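Local structure of cellulase (glycosyl hydrolase family 5) (Bacteroides ovatus, 3ZMR) at residues A[214-219]-A[259-264]; A[170-175]-A[210-215]; A[125-130]-A[435-440]; A[244-249]-A[293-298]. The protein cleaves the beta-1,4-glucan backbone of xyloglucan internally, with retention of the beta configuration, releasing xyloglucan oligosaccharides. All coordinates share one frame; numbering follows the deposited sequence. Where two conformers were deposited one is given.

Contacts 1, 2 and 3 are buried and gather round the catalytic end of one eight-stranded parallel barrel, whereas contact 4 is only partly buried and lies on its helical rim. Contact 2 pairs two adjacent strands, and contact 3 closes the barrel by joining its first and last; they meet where Arg172 reaches Asn127. Contact 1 shares Asn214 and Ile215 with contact 2 but comprises loops, held by a stacked amide, waters and sugar rather than direct bonds. It hydrogen-bonds the glucose against which contact 3 lays its tryptophan. Contact 4 touches contacts 1 and 2 through Ile244, and contact 2 also through Phe248, but not contact 3; it combines an apolar patch with one arginine bond and a water.

Contact 1: A[214-219]-A[259-264]; sequences NIHWEG and GTNEVN. With XYS (alpha-D-xylopyranose), chain C; BGC (beta-D-glucopyranose), chain B; GLC (alpha-D-glucopyranose), chain L.
In His216 and Asn261 alike CG stands opposite the backbone N (chi1 -152° and -173°), which lays the Asn261 amide over one imidazole face in the cleft of this family 5 (beta/alpha)8 barrel. The two planes lie 25° apart, a stack in which Asn261 ND2 comes 3.2 Å from His216 CE1. Asn214 ND2 donates in the ring plane to His216 ND1 at 3.1 Å, fixing the ring's rotation and turning NE2 to the sugar, while Asn214 OD1 accepts from Val175 N. The glucose is modelled as overlapping alpha and beta anomers; in the alpha form O3 accepts from His216 NE2 and O2 from Asn261 ND2, both at 2.9 Å. Asn261 OD1 is held by Arg172; Glu262, which follows Asn261, is probably the proton donor, as in the Asn-Glu pair of related barrels. Trp217 carries a xylose branch, XYS C2 lying 3.4 Å above the indole plane and over its centre. With a serine in place of Trp217, this xylose would probably lose its flat support and be freer to shift. Deeper in, one water accepts from Asn214 ND2 and donates to Thr260 O at 2.8 Å; a second joins the backbones, donating to Ile215 O and Gly259 O.

Contact 2: A[170-175]-A[210-215]; sequences VVRIPV and YVIINI
Val171 CG1 lies alongside Val211 CG2, the two valines projecting from the same face at the centre of a close parallel strand pair. Strands 170-173 and 210-214 run 16° apart with their axes 4.7 Å from each other, and three regular bonds join them: Val171 N to Tyr210 O at 2.9 Å, Ile212 N to Val171 O at 3.0 Å and Ile173 N to Ile212 O at 2.8 Å. On the face bearing Val171, Val211 and Ile173, Ile173 CD1 meets Val211 CG1 at 3.9 Å; on the other, Val170 CG1 touches Ile212 CD1.

The regular pairing gives way at the C-terminal end, where Ile173 O and Asn214 N stand 3.7 Å apart, unbonded. Here the Asn214 side chain, its CG between the backbone N and carbonyl carbon (chi1 79°), substitutes: OD1 accepts from Val175 N at 3.0 Å. Its ND2 faces Arg172 NH2, the flat groups 79° apart; both are donors, and a water that accepts from each lies between them, in the guanidinium plane.

Arg172, extended from CG to NE, forms salt bridges with Glu395, the inferred nucleophile, and Glu334; NH1 also donates to Asn127 OD1 and NH2 to Asn261 OD1. On the outer face, helices 191-206 and 227-248 cover Val211 and Ile213, while helix 115-122 meets Val170 and Tyr210 at the strands' N-terminal end, on the face carrying Arg172.

Contact 3: A[125-130]-A[435-440]; sequences GVNVGN and LYWDAG. With BGC (beta-D-glucopyranose), chain D; GLC (alpha-D-glucopyranose), chain L; BGC (beta-D-glucopyranose), chain E; BGC (beta-D-glucopyranose), chain B.
The Trp437 indole is bordered by sugar and by segment 125-130: over one face lies the glucose, with C3 of its alpha form 3.9 Å above the plane and toward the rim, while Gly129 CA makes an off-centre CH-pi contact from the other side, 4.1 Å from the centroid of the six-membered ring. At the edge, near the ring plane, Asn130 OD1 approaches Trp437 CZ2, and the Asn127 amide meets the indole obliquely, the planes 58° apart. With CG opposite its backbone N (chi1 -175°), the indole is carried to the mouth of the barrel, where NE1 donates to O2 of the next glucose, BGC of chain D, at 3.2 Å. Asn130 ND2 holds O3 of that sugar at 2.8 Å.

An alanine in place of Trp437 would probably deprive the first glucose of its platform, leave O2 of the second without its donor and open a gap beside Gly129.

One residue before the tryptophan, Tyr436 O is gripped twice: Asn127 N binds it at 2.8 Å, and Asn127 ND2 reaches it from above the carbonyl plane at 3.1 Å. The amide's rotation is fixed further by Arg172, which donates to Asn127 OD1. Leu435 CD2 lies 3.5 Å from Gly125 CA, leaving no room for a beta carbon there.

Tyr436 N also donates to Gly125 O, so strands 125-127 and 433-436 pair in parallel as the first and last of the eight, closing the barrel; the tryptophan floors the glucose beside Glu395, the probable nucleophile, consistent with the tryptophan after the last strand in other family 5 enzymes.

Contact 4: A[244-249]-A[293-298]; sequences IALRFR and RATGGR
Leu246 and Thr295 lie 6.7 Å apart at their CA atoms where the C-terminal end of helix 227-248 passes a type I turn from Arg293 to Gly296, the latter leaving helical geometry with a positive phi of 66°. The Thr295 methyl group is the apolar point of contact: its CG2 touches Leu246 CD2 at 3.9 Å and Ala245 CB at 4.1 Å. Its hydroxyl is turned instead to Val292 O and Asn299 ND2.

Arg249 contributes the polar part. The chain leaves with CG opposite the backbone N and then turns about its CG-CD bond (chi3 55°), folding the guanidinium back toward the helix. NH1 donates to Thr295 O at 2.8 Å, on a lone pair in the carbonyl plane and near the guanidinium's own plane, and it has a second acceptor in Glu101 O. Leu246 CD2 sits 3.4 Å above one face of the same guanidinium, so the group meets Thr295 O at its edge and is covered on one face by a methyl. Arg249 CD also passes Gly297, where a beta carbon would be tightly crowded.

At the far end the backbone is met by an aliphatic chain, with Arg298 CB 3.3 Å from Arg249 O. A water accepts from Arg298 N at 2.9 Å and from Arg298 NH1, and gives a weak bond to Arg249 O.

Inward, Ile244 and Phe248 pack against Ile213 of strand 210-214, and Phe248 also covers strand 255-258; Arg247 forms salt bridges with Asp195 and Glu198 of helix 191-206, which Phe248 also touches. The turn itself joins helix 275-293 to strand 304-307.

Contact 1: A[214-219]-A[259-264]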
# COMPACT_ATOMS: atom_id res chain seq x y z
N ASN A 214 7.67 -6.93 -0.89
CA ASN A 214 6.71 -6.67 0.17
C ASN A 214 6.85 -7.69 1.31
O ASN A 214 7.78 -8.50 1.34
CB ASN A 214 5.30 -6.59 -0.38
CG ASN A 214 4.67 -7.95 -0.65
OD1 ASN A 214 5.31 -9.00 -0.49
ND2 ASN A 214 3.46 -7.93 -1.15
N ILE A 215 5.97 -7.58 2.29
CA ILE A 215 5.60 -8.71 3.16
C ILE A 215 4.16 -9.05 2.76
O ILE A 215 3.26 -8.23 2.86
CB ILE A 215 5.70 -8.40 4.66
CG1 ILE A 215 7.12 -7.99 5.06
CG2 ILE A 215 5.26 -9.65 5.44
CD1 ILE A 215 7.20 -7.55 6.51
N HIS A 216 3.93 -10.28 2.29
CA HIS A 216 2.66 -10.63 1.68
C HIS A 216 1.74 -11.25 2.74
O HIS A 216 2.00 -11.12 3.95
CB HIS A 216 2.91 -11.60 0.51
CG HIS A 216 1.89 -11.54 -0.59
ND1 HIS A 216 1.78 -10.47 -1.43
CD2 HIS A 216 0.95 -12.45 -1.00
CE1 HIS A 216 0.84 -10.71 -2.33
NE2 HIS A 216 0.33 -11.92 -2.10
N TRP A 217 0.70 -11.94 2.30
CA TRP A 217 -0.32 -12.52 3.19
C TRP A 217 0.27 -13.47 4.25
O TRP A 217 0.00 -13.34 5.43
CB TRP A 217 -1.31 -13.30 2.31
CG TRP A 217 -2.33 -14.11 3.06
CD1 TRP A 217 -3.39 -13.65 3.81
CD2 TRP A 217 -2.37 -15.54 3.15
NE1 TRP A 217 -4.08 -14.71 4.37
CE2 TRP A 217 -3.49 -15.88 3.95
CE3 TRP A 217 -1.60 -16.58 2.59
CZ2 TRP A 217 -3.85 -17.19 4.20
CZ3 TRP A 217 -1.96 -17.89 2.86
CH2 TRP A 217 -3.06 -18.18 3.65
N GLU A 218 1.07 -14.42 3.78
CA GLU A 218 1.77 -15.41 4.63
C GLU A 218 0.97 -15.91 5.86
O GLU A 218 1.42 -15.89 7.00
CB GLU A 218 3.17 -14.97 5.00
CG GLU A 218 3.29 -13.70 5.81
CD GLU A 218 4.67 -13.50 6.40
OE1 GLU A 218 5.64 -14.11 5.89
OE2 GLU A 218 4.79 -12.71 7.37
N GLY A 219 -0.25 -16.38 5.58
CA GLY A 219 -1.12 -16.97 6.59
C GLY A 219 -2.12 -16.04 7.24
O GLY A 219 -3.04 -16.51 7.93
N GLY A 259 4.83 -2.10 2.10
CA GLY A 259 4.83 -2.52 3.50
C GLY A 259 3.99 -3.76 3.82
O GLY A 259 4.35 -4.57 4.69
N THR A 260 2.85 -3.84 3.14
CA THR A 260 1.82 -4.85 3.41
C THR A 260 1.19 -5.30 2.10
O THR A 260 1.51 -4.77 1.04
CB THR A 260 0.71 -4.30 4.36
OG1 THR A 260 -0.13 -3.39 3.64
CG2 THR A 260 1.30 -3.63 5.61
N ASN A 261 0.28 -6.26 2.18
CA ASN A 261 -0.46 -6.69 1.02
C ASN A 261 -1.94 -6.26 1.18
O ASN A 261 -2.22 -5.07 1.15
CB ASN A 261 -0.27 -8.18 0.78
CG ASN A 261 -0.89 -8.65 -0.52
OD1 ASN A 261 -0.74 -8.00 -1.55
ND2 ASN A 261 -1.58 -9.79 -0.48
N GLU A 262 -2.85 -7.22 1.40
CA GLU A 262 -4.30 -6.97 1.45
C GLU A 262 -4.81 -7.12 2.89
O GLU A 262 -5.27 -8.18 3.30
CB GLU A 262 -5.09 -7.90 0.50
CG GLU A 262 -4.75 -7.73 -0.97
CD GLU A 262 -5.55 -8.62 -1.89
OE1 GLU A 262 -6.32 -9.48 -1.34
OE2 GLU A 262 -5.36 -8.48 -3.13
N VAL A 263 -4.68 -6.05 3.68
CA VAL A 263 -5.06 -6.09 5.10
C VAL A 263 -6.60 -6.08 5.15
O VAL A 263 -7.26 -5.28 4.51
CB VAL A 263 -4.48 -4.90 5.89
CG1 VAL A 263 -5.03 -4.88 7.32
CG2 VAL A 263 -2.95 -5.00 5.88
N ASN A 264 -7.12 -7.02 5.94
CA ASN A 264 -8.54 -7.32 6.10
C ASN A 264 -8.76 -7.66 7.57
O ASN A 264 -7.83 -7.96 8.27
CB ASN A 264 -8.87 -8.59 5.25
CG ASN A 264 -10.32 -8.98 5.26
OD1 ASN A 264 -10.66 -10.10 5.66
ND2 ASN A 264 -11.18 -8.10 4.80
C1 XYS C . -3.70 -16.84 -0.12
C2 XYS C . -4.96 -16.87 0.79
C3 XYS C . -5.85 -15.70 0.36
C4 XYS C . -5.10 -14.38 0.36
C5 XYS C . -3.77 -14.44 -0.42
O2 XYS C . -5.74 -18.10 0.73
O3 XYS C . -6.99 -15.55 1.21
O4 XYS C . -5.94 -13.40 -0.23
O5 XYS C . -3.02 -15.58 -0.02
C2 BGC B . -3.54 -11.42 -3.32
C3 BGC B . -2.95 -12.58 -4.14
C4 BGC B . -4.03 -13.49 -4.72
C5 BGC B . -4.97 -12.54 -5.48
C6 BGC B . -6.07 -13.31 -6.19
C1 BGC B . -4.72 -10.65 -3.94
O2 BGC B . -2.50 -10.50 -3.01
O3 BGC B . -2.08 -13.35 -3.29
O4 BGC B . -3.42 -14.53 -5.54
O5 BGC B . -5.59 -11.59 -4.58
O6 BGC B . -6.62 -14.23 -5.24
C1 GLC L . -4.57 -10.88 -4.36
C2 GLC L . -3.50 -11.54 -3.49
C3 GLC L . -2.84 -12.72 -4.20
C4 GLC L . -3.96 -13.66 -4.66
C5 GLC L . -5.06 -12.88 -5.40
C6 GLC L . -6.20 -13.75 -5.90
O2 GLC L . -2.58 -10.55 -3.11
O3 GLC L . -1.84 -13.35 -3.37
O4 GLC L . -3.36 -14.58 -5.52
O5 GLC L . -5.57 -11.85 -4.58
O6 GLC L . -5.86 -14.15 -7.22
O HOH W 1 2.13 -5.11 -1.64
O HOH W 2 2.62 -7.18 5.52

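Contact 2: A[170-175]-A[210-215]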
# COMPACT_ATOMS: atom_id res chain seq x y z
N VAL A 170 9.02 -3.17 -14.66
CA VAL A 170 8.86 -3.36 -13.21
C VAL A 170 8.49 -4.81 -12.91
O VAL A 170 7.66 -5.39 -13.61
CB VAL A 170 7.70 -2.50 -12.63
CG1 VAL A 170 7.60 -2.64 -11.11
CG2 VAL A 170 7.82 -1.06 -13.02
N VAL A 171 9.05 -5.35 -11.85
CA VAL A 171 8.60 -6.64 -11.32
C VAL A 171 8.25 -6.46 -9.84
O VAL A 171 9.01 -5.83 -9.09
CB VAL A 171 9.61 -7.79 -11.54
CG1 VAL A 171 10.95 -7.55 -10.84
CG2 VAL A 171 9.03 -9.13 -11.13
N ARG A 172 7.07 -6.93 -9.45
CA ARG A 172 6.70 -7.06 -8.05
C ARG A 172 6.95 -8.50 -7.63
O ARG A 172 6.53 -9.45 -8.32
CB ARG A 172 5.23 -6.69 -7.85
CG ARG A 172 4.70 -6.83 -6.42
CD ARG A 172 3.35 -6.19 -6.30
NE ARG A 172 2.69 -6.26 -5.00
CZ ARG A 172 1.78 -7.18 -4.66
NH1 ARG A 172 1.50 -8.20 -5.45
NH2 ARG A 172 1.13 -7.08 -3.51
N ILE A 173 7.71 -8.64 -6.54
CA ILE A 173 8.12 -9.91 -5.95
C ILE A 173 7.45 -10.00 -4.58
O ILE A 173 7.98 -9.46 -3.59
CB ILE A 173 9.64 -10.04 -5.84
CG1 ILE A 173 10.31 -9.83 -7.20
CG2 ILE A 173 10.03 -11.40 -5.25
CD1 ILE A 173 11.83 -9.92 -7.20
N PRO A 174 6.28 -10.64 -4.48
CA PRO A 174 5.71 -10.92 -3.16
C PRO A 174 6.67 -11.81 -2.35
O PRO A 174 7.31 -12.72 -2.93
CB PRO A 174 4.43 -11.70 -3.51
CG PRO A 174 4.05 -11.23 -4.86
CD PRO A 174 5.35 -11.07 -5.56
N VAL A 175 6.82 -11.53 -1.07
CA VAL A 175 7.71 -12.31 -0.21
C VAL A 175 7.03 -12.64 1.11
O VAL A 175 6.35 -11.81 1.73
CB VAL A 175 9.03 -11.55 0.10
CG1 VAL A 175 10.05 -12.47 0.78
CG2 VAL A 175 9.64 -10.98 -1.16
N TYR A 210 12.91 -2.22 -12.47
CA TYR A 210 12.47 -1.80 -11.13
C TYR A 210 11.97 -3.01 -10.39
O TYR A 210 11.34 -3.89 -10.98
CB TYR A 210 11.37 -0.74 -11.21
CG TYR A 210 11.83 0.63 -11.65
CD1 TYR A 210 12.23 1.58 -10.73
CD2 TYR A 210 11.81 0.99 -13.00
CE1 TYR A 210 12.63 2.84 -11.13
CE2 TYR A 210 12.24 2.23 -13.40
CZ TYR A 210 12.66 3.15 -12.45
OH TYR A 210 13.07 4.42 -12.84
N VAL A 211 12.22 -3.04 -9.07
CA VAL A 211 11.85 -4.18 -8.23
C VAL A 211 11.08 -3.69 -7.02
O VAL A 211 11.52 -2.74 -6.37
CB VAL A 211 13.07 -5.00 -7.78
CG1 VAL A 211 12.64 -6.13 -6.86
CG2 VAL A 211 13.83 -5.50 -9.02
N ILE A 212 9.95 -4.30 -6.74
CA ILE A 212 9.16 -4.08 -5.55
C ILE A 212 9.16 -5.36 -4.70
O ILE A 212 8.81 -6.43 -5.22
CB ILE A 212 7.71 -3.71 -5.89
CG1 ILE A 212 7.59 -2.42 -6.70
CG2 ILE A 212 6.87 -3.61 -4.62
CD1 ILE A 212 6.29 -2.27 -7.46
N ILE A 213 9.57 -5.28 -3.44
CA ILE A 213 9.42 -6.39 -2.48
C ILE A 213 8.44 -5.98 -1.39
O ILE A 213 8.40 -4.81 -1.00
CB ILE A 213 10.75 -6.85 -1.87
CG1 ILE A 213 11.49 -5.72 -1.16
CG2 ILE A 213 11.61 -7.50 -2.96
CD1 ILE A 213 12.74 -6.18 -0.43
N ASN A 214 7.67 -6.93 -0.89
CA ASN A 214 6.71 -6.67 0.17
C ASN A 214 6.85 -7.69 1.31
O ASN A 214 7.78 -8.50 1.34
CB ASN A 214 5.30 -6.59 -0.38
CG ASN A 214 4.67 -7.95 -0.65
OD1 ASN A 214 5.31 -9.00 -0.49
ND2 ASN A 214 3.46 -7.93 -1.15
N ILE A 215 5.97 -7.58 2.29
CA ILE A 215 5.60 -8.71 3.16
C ILE A 215 4.16 -9.05 2.76
O ILE A 215 3.26 -8.23 2.86
CB ILE A 215 5.70 -8.40 4.66
CG1 ILE A 215 7.12 -7.99 5.06
CG2 ILE A 215 5.26 -9.65 5.44
CD1 ILE A 215 7.20 -7.55 6.51
O HOH W 1 2.13 -5.11 -1.64

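Contact 3: A[125-130]-A[435-440]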
# COMPACT_ATOMS: atom_id res chain seq x y z
N GLY A 125 4.31 -3.57 -15.62
CA GLY A 125 5.06 -4.66 -15.09
C GLY A 125 4.31 -5.94 -14.83
O GLY A 125 3.17 -6.14 -15.31
N VAL A 126 4.97 -6.82 -14.09
CA VAL A 126 4.43 -8.14 -13.78
C VAL A 126 4.83 -8.55 -12.36
O VAL A 126 5.82 -8.07 -11.81
CB VAL A 126 4.96 -9.18 -14.82
CG1 VAL A 126 6.45 -9.41 -14.67
CG2 VAL A 126 4.20 -10.49 -14.80
N ASN A 127 4.04 -9.44 -11.78
CA ASN A 127 4.35 -10.09 -10.54
C ASN A 127 5.04 -11.42 -10.77
O ASN A 127 4.69 -12.13 -11.71
CB ASN A 127 3.10 -10.42 -9.75
CG ASN A 127 2.47 -9.21 -9.09
OD1 ASN A 127 2.71 -8.99 -7.91
ND2 ASN A 127 1.67 -8.44 -9.82
N VAL A 128 5.96 -11.77 -9.89
CA VAL A 128 6.49 -13.14 -9.78
C VAL A 128 5.68 -13.79 -8.64
O VAL A 128 6.16 -13.98 -7.51
CB VAL A 128 8.01 -13.18 -9.48
CG1 VAL A 128 8.53 -14.62 -9.45
CG2 VAL A 128 8.77 -12.40 -10.53
N GLY A 129 4.43 -14.09 -8.94
CA GLY A 129 3.50 -14.56 -7.95
C GLY A 129 3.63 -16.04 -7.61
O GLY A 129 4.23 -16.83 -8.35
N ASN A 130 3.06 -16.39 -6.46
CA ASN A 130 3.04 -17.76 -5.93
C ASN A 130 4.43 -18.38 -5.85
O ASN A 130 4.65 -19.57 -6.12
CB ASN A 130 2.09 -18.66 -6.71
CG ASN A 130 0.63 -18.44 -6.35
OD1 ASN A 130 0.25 -17.51 -5.64
ND2 ASN A 130 -0.22 -19.32 -6.90
N LEU A 435 0.48 -3.72 -12.85
CA LEU A 435 1.32 -4.93 -12.68
C LEU A 435 0.46 -6.21 -12.74
O LEU A 435 -0.41 -6.44 -11.92
CB LEU A 435 2.10 -4.89 -11.37
CG LEU A 435 2.83 -3.60 -11.02
CD1 LEU A 435 3.58 -3.79 -9.71
CD2 LEU A 435 3.77 -3.21 -12.12
N TYR A 436 0.71 -6.99 -13.79
CA TYR A 436 -0.04 -8.20 -14.11
C TYR A 436 0.25 -9.32 -13.11
O TYR A 436 1.38 -9.55 -12.74
CB TYR A 436 0.32 -8.67 -15.52
CG TYR A 436 -0.43 -9.92 -15.96
CD1 TYR A 436 -1.73 -9.86 -16.43
CD2 TYR A 436 0.16 -11.16 -15.84
CE1 TYR A 436 -2.41 -11.02 -16.79
CE2 TYR A 436 -0.52 -12.31 -16.16
CZ TYR A 436 -1.80 -12.24 -16.66
OH TYR A 436 -2.49 -13.36 -16.97
N TRP A 437 -0.80 -10.04 -12.73
CA TRP A 437 -0.69 -11.17 -11.80
C TRP A 437 -0.32 -12.45 -12.54
O TRP A 437 -1.17 -13.10 -13.16
CB TRP A 437 -1.98 -11.38 -10.98
CG TRP A 437 -1.79 -12.47 -9.97
CD1 TRP A 437 -2.38 -13.70 -9.99
CD2 TRP A 437 -0.92 -12.46 -8.82
NE1 TRP A 437 -1.95 -14.43 -8.92
CE2 TRP A 437 -1.05 -13.73 -8.20
CE3 TRP A 437 -0.06 -11.54 -8.27
CZ2 TRP A 437 -0.34 -14.09 -7.02
CZ3 TRP A 437 0.64 -11.89 -7.11
CH2 TRP A 437 0.50 -13.14 -6.50
N ASP A 438 0.95 -12.79 -12.49
CA ASP A 438 1.51 -14.04 -13.04
C ASP A 438 1.83 -14.91 -11.84
O ASP A 438 2.69 -14.54 -11.03
CB ASP A 438 2.71 -13.75 -13.91
CG ASP A 438 3.40 -15.00 -14.45
OD1 ASP A 438 3.56 -15.98 -13.68
OD2 ASP A 438 3.89 -14.93 -15.61
N ALA A 439 1.15 -16.05 -11.74
CA ALA A 439 1.36 -16.98 -10.61
C ALA A 439 2.03 -18.27 -11.07
O ALA A 439 2.13 -19.24 -10.31
CB ALA A 439 0.05 -17.30 -9.91
N GLY A 440 2.53 -18.28 -12.31
CA GLY A 440 3.17 -19.48 -12.89
C GLY A 440 2.26 -20.63 -13.26
O GLY A 440 2.74 -21.75 -13.51
C2 BGC D . -3.28 -16.86 -6.32
C3 BGC D . -3.59 -18.32 -5.98
C4 BGC D . -3.07 -18.64 -4.58
C5 BGC D . -3.61 -17.60 -3.61
C6 BGC D . -3.17 -17.78 -2.17
C1 BGC D . -3.78 -15.91 -5.24
O2 BGC D . -3.89 -16.56 -7.58
O3 BGC D . -3.02 -19.25 -6.91
O4 BGC D . -3.55 -19.90 -4.09
O5 BGC D . -3.20 -16.30 -4.02
O6 BGC D . -4.19 -17.18 -1.40
C1 GLC L . -4.57 -10.88 -4.36
C2 GLC L . -3.50 -11.54 -3.49
C3 GLC L . -2.84 -12.72 -4.20
C4 GLC L . -3.96 -13.66 -4.66
C5 GLC L . -5.06 -12.88 -5.40
C6 GLC L . -6.20 -13.75 -5.90
O2 GLC L . -2.58 -10.55 -3.11
O3 GLC L . -1.84 -13.35 -3.37
O4 GLC L . -3.36 -14.58 -5.52
O5 GLC L . -5.57 -11.85 -4.58
O6 GLC L . -5.86 -14.15 -7.22
C2 BGC E . -3.14 -21.87 -2.80
C3 BGC E . -2.17 -23.02 -2.52
C4 BGC E . -1.70 -23.64 -3.85
C5 BGC E . -1.24 -22.56 -4.82
C6 BGC E . -0.86 -23.11 -6.18
C1 BGC E . -2.57 -20.90 -3.82
O2 BGC E . -3.47 -21.19 -1.59
O3 BGC E . -2.83 -23.95 -1.63
O4 BGC E . -0.57 -24.52 -3.68
O5 BGC E . -2.26 -21.59 -5.02
O6 BGC E . -2.00 -23.74 -6.78
C2 BGC B . -3.54 -11.42 -3.32
C3 BGC B . -2.95 -12.58 -4.14
C4 BGC B . -4.03 -13.49 -4.72
C5 BGC B . -4.97 -12.54 -5.48
C6 BGC B . -6.07 -13.31 -6.19
C1 BGC B . -4.72 -10.65 -3.94
O2 BGC B . -2.50 -10.50 -3.01
O3 BGC B . -2.08 -13.35 -3.29
O4 BGC B . -3.42 -14.53 -5.54
O5 BGC B . -5.59 -11.59 -4.58
O6 BGC B . -6.62 -14.23 -5.24
O HOH W 3 0.32 -20.92 -9.15

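Contact 4: A[244-249]-A[293-298]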
# COMPACT_ATOMS: atom_id res chain seq x y z
N ILE A 244 14.49 -6.38 7.08
CA ILE A 244 14.47 -6.32 5.62
C ILE A 244 15.10 -5.00 5.13
O ILE A 244 15.96 -4.97 4.22
CB ILE A 244 13.04 -6.44 5.09
CG1 ILE A 244 12.40 -7.78 5.52
CG2 ILE A 244 13.01 -6.28 3.56
CD1 ILE A 244 10.88 -7.71 5.52
N ALA A 245 14.69 -3.89 5.77
CA ALA A 245 15.25 -2.58 5.42
C ALA A 245 16.75 -2.54 5.60
O ALA A 245 17.47 -2.00 4.75
CB ALA A 245 14.57 -1.50 6.26
N LEU A 246 17.26 -3.11 6.69
CA LEU A 246 18.72 -3.13 6.90
C LEU A 246 19.43 -3.97 5.87
O LEU A 246 20.50 -3.60 5.37
CB LEU A 246 19.07 -3.57 8.32
CG LEU A 246 18.78 -2.53 9.44
CD1 LEU A 246 18.96 -3.14 10.82
CD2 LEU A 246 19.65 -1.30 9.27
N ARG A 247 18.84 -5.11 5.51
CA ARG A 247 19.51 -5.97 4.50
C ARG A 247 19.62 -5.24 3.15
O ARG A 247 20.64 -5.36 2.46
CB ARG A 247 18.77 -7.31 4.33
CG ARG A 247 19.26 -8.15 3.16
CD ARG A 247 20.69 -8.62 3.32
NE ARG A 247 20.81 -9.71 4.27
CZ ARG A 247 21.10 -10.99 3.95
NH1 ARG A 247 21.24 -11.37 2.70
NH2 ARG A 247 21.21 -11.89 4.92
N PHE A 248 18.56 -4.51 2.77
CA PHE A 248 18.46 -3.90 1.46
C PHE A 248 18.80 -2.40 1.40
O PHE A 248 18.61 -1.73 0.38
CB PHE A 248 17.08 -4.18 0.86
CG PHE A 248 16.86 -5.61 0.45
CD1 PHE A 248 17.38 -6.07 -0.76
CD2 PHE A 248 16.15 -6.48 1.25
CE1 PHE A 248 17.20 -7.38 -1.12
CE2 PHE A 248 15.97 -7.80 0.90
CZ PHE A 248 16.48 -8.25 -0.29
N ARG A 249 19.37 -1.88 2.49
CA ARG A 249 19.56 -0.44 2.65
C ARG A 249 20.43 0.19 1.57
O ARG A 249 20.22 1.35 1.22
CB ARG A 249 20.19 -0.17 4.05
CG ARG A 249 20.36 1.33 4.35
CD ARG A 249 20.59 1.61 5.81
NE ARG A 249 21.72 0.87 6.36
CZ ARG A 249 22.09 0.89 7.63
NH1 ARG A 249 21.41 1.58 8.55
NH2 ARG A 249 23.13 0.16 8.00
N ARG A 293 12.43 4.48 7.38
CA ARG A 293 13.13 5.78 7.49
C ARG A 293 14.12 5.82 8.67
O ARG A 293 15.18 6.44 8.57
CB ARG A 293 12.15 6.95 7.58
CG ARG A 293 11.24 7.13 6.37
CD ARG A 293 11.95 7.31 5.02
NE ARG A 293 10.96 7.63 3.99
CZ ARG A 293 11.00 7.24 2.71
NH1 ARG A 293 12.00 6.47 2.28
NH2 ARG A 293 10.03 7.58 1.89
N ALA A 294 13.78 5.10 9.74
CA ALA A 294 14.60 5.06 10.94
C ALA A 294 15.96 4.35 10.69
O ALA A 294 16.88 4.43 11.51
CB ALA A 294 13.86 4.41 12.10
N THR A 295 16.06 3.61 9.60
CA THR A 295 17.34 2.97 9.26
C THR A 295 18.33 3.89 8.55
O THR A 295 19.54 3.62 8.47
CB THR A 295 17.15 1.66 8.46
OG1 THR A 295 16.61 1.92 7.17
CG2 THR A 295 16.26 0.69 9.22
N GLY A 296 17.82 4.97 7.99
CA GLY A 296 18.64 5.95 7.32
C GLY A 296 19.32 5.46 6.07
O GLY A 296 18.80 4.60 5.35
N GLY A 297 20.50 5.99 5.78
CA GLY A 297 21.19 5.69 4.53
C GLY A 297 20.29 5.99 3.33
O GLY A 297 19.52 6.96 3.31
N ARG A 298 20.39 5.15 2.30
CA ARG A 298 19.54 5.33 1.12
C ARG A 298 18.05 5.12 1.44
O ARG A 298 17.18 5.56 0.68
CB ARG A 298 19.98 4.37 0.03
CG ARG A 298 21.33 4.72 -0.59
CD ARG A 298 21.69 3.64 -1.57
NE ARG A 298 23.00 3.70 -2.22
CZ ARG A 298 24.15 3.36 -1.68
NH1 ARG A 298 24.25 3.05 -0.38
NH2 ARG A 298 25.23 3.34 -2.47
O HOH W 4 22.75 3.39 2.28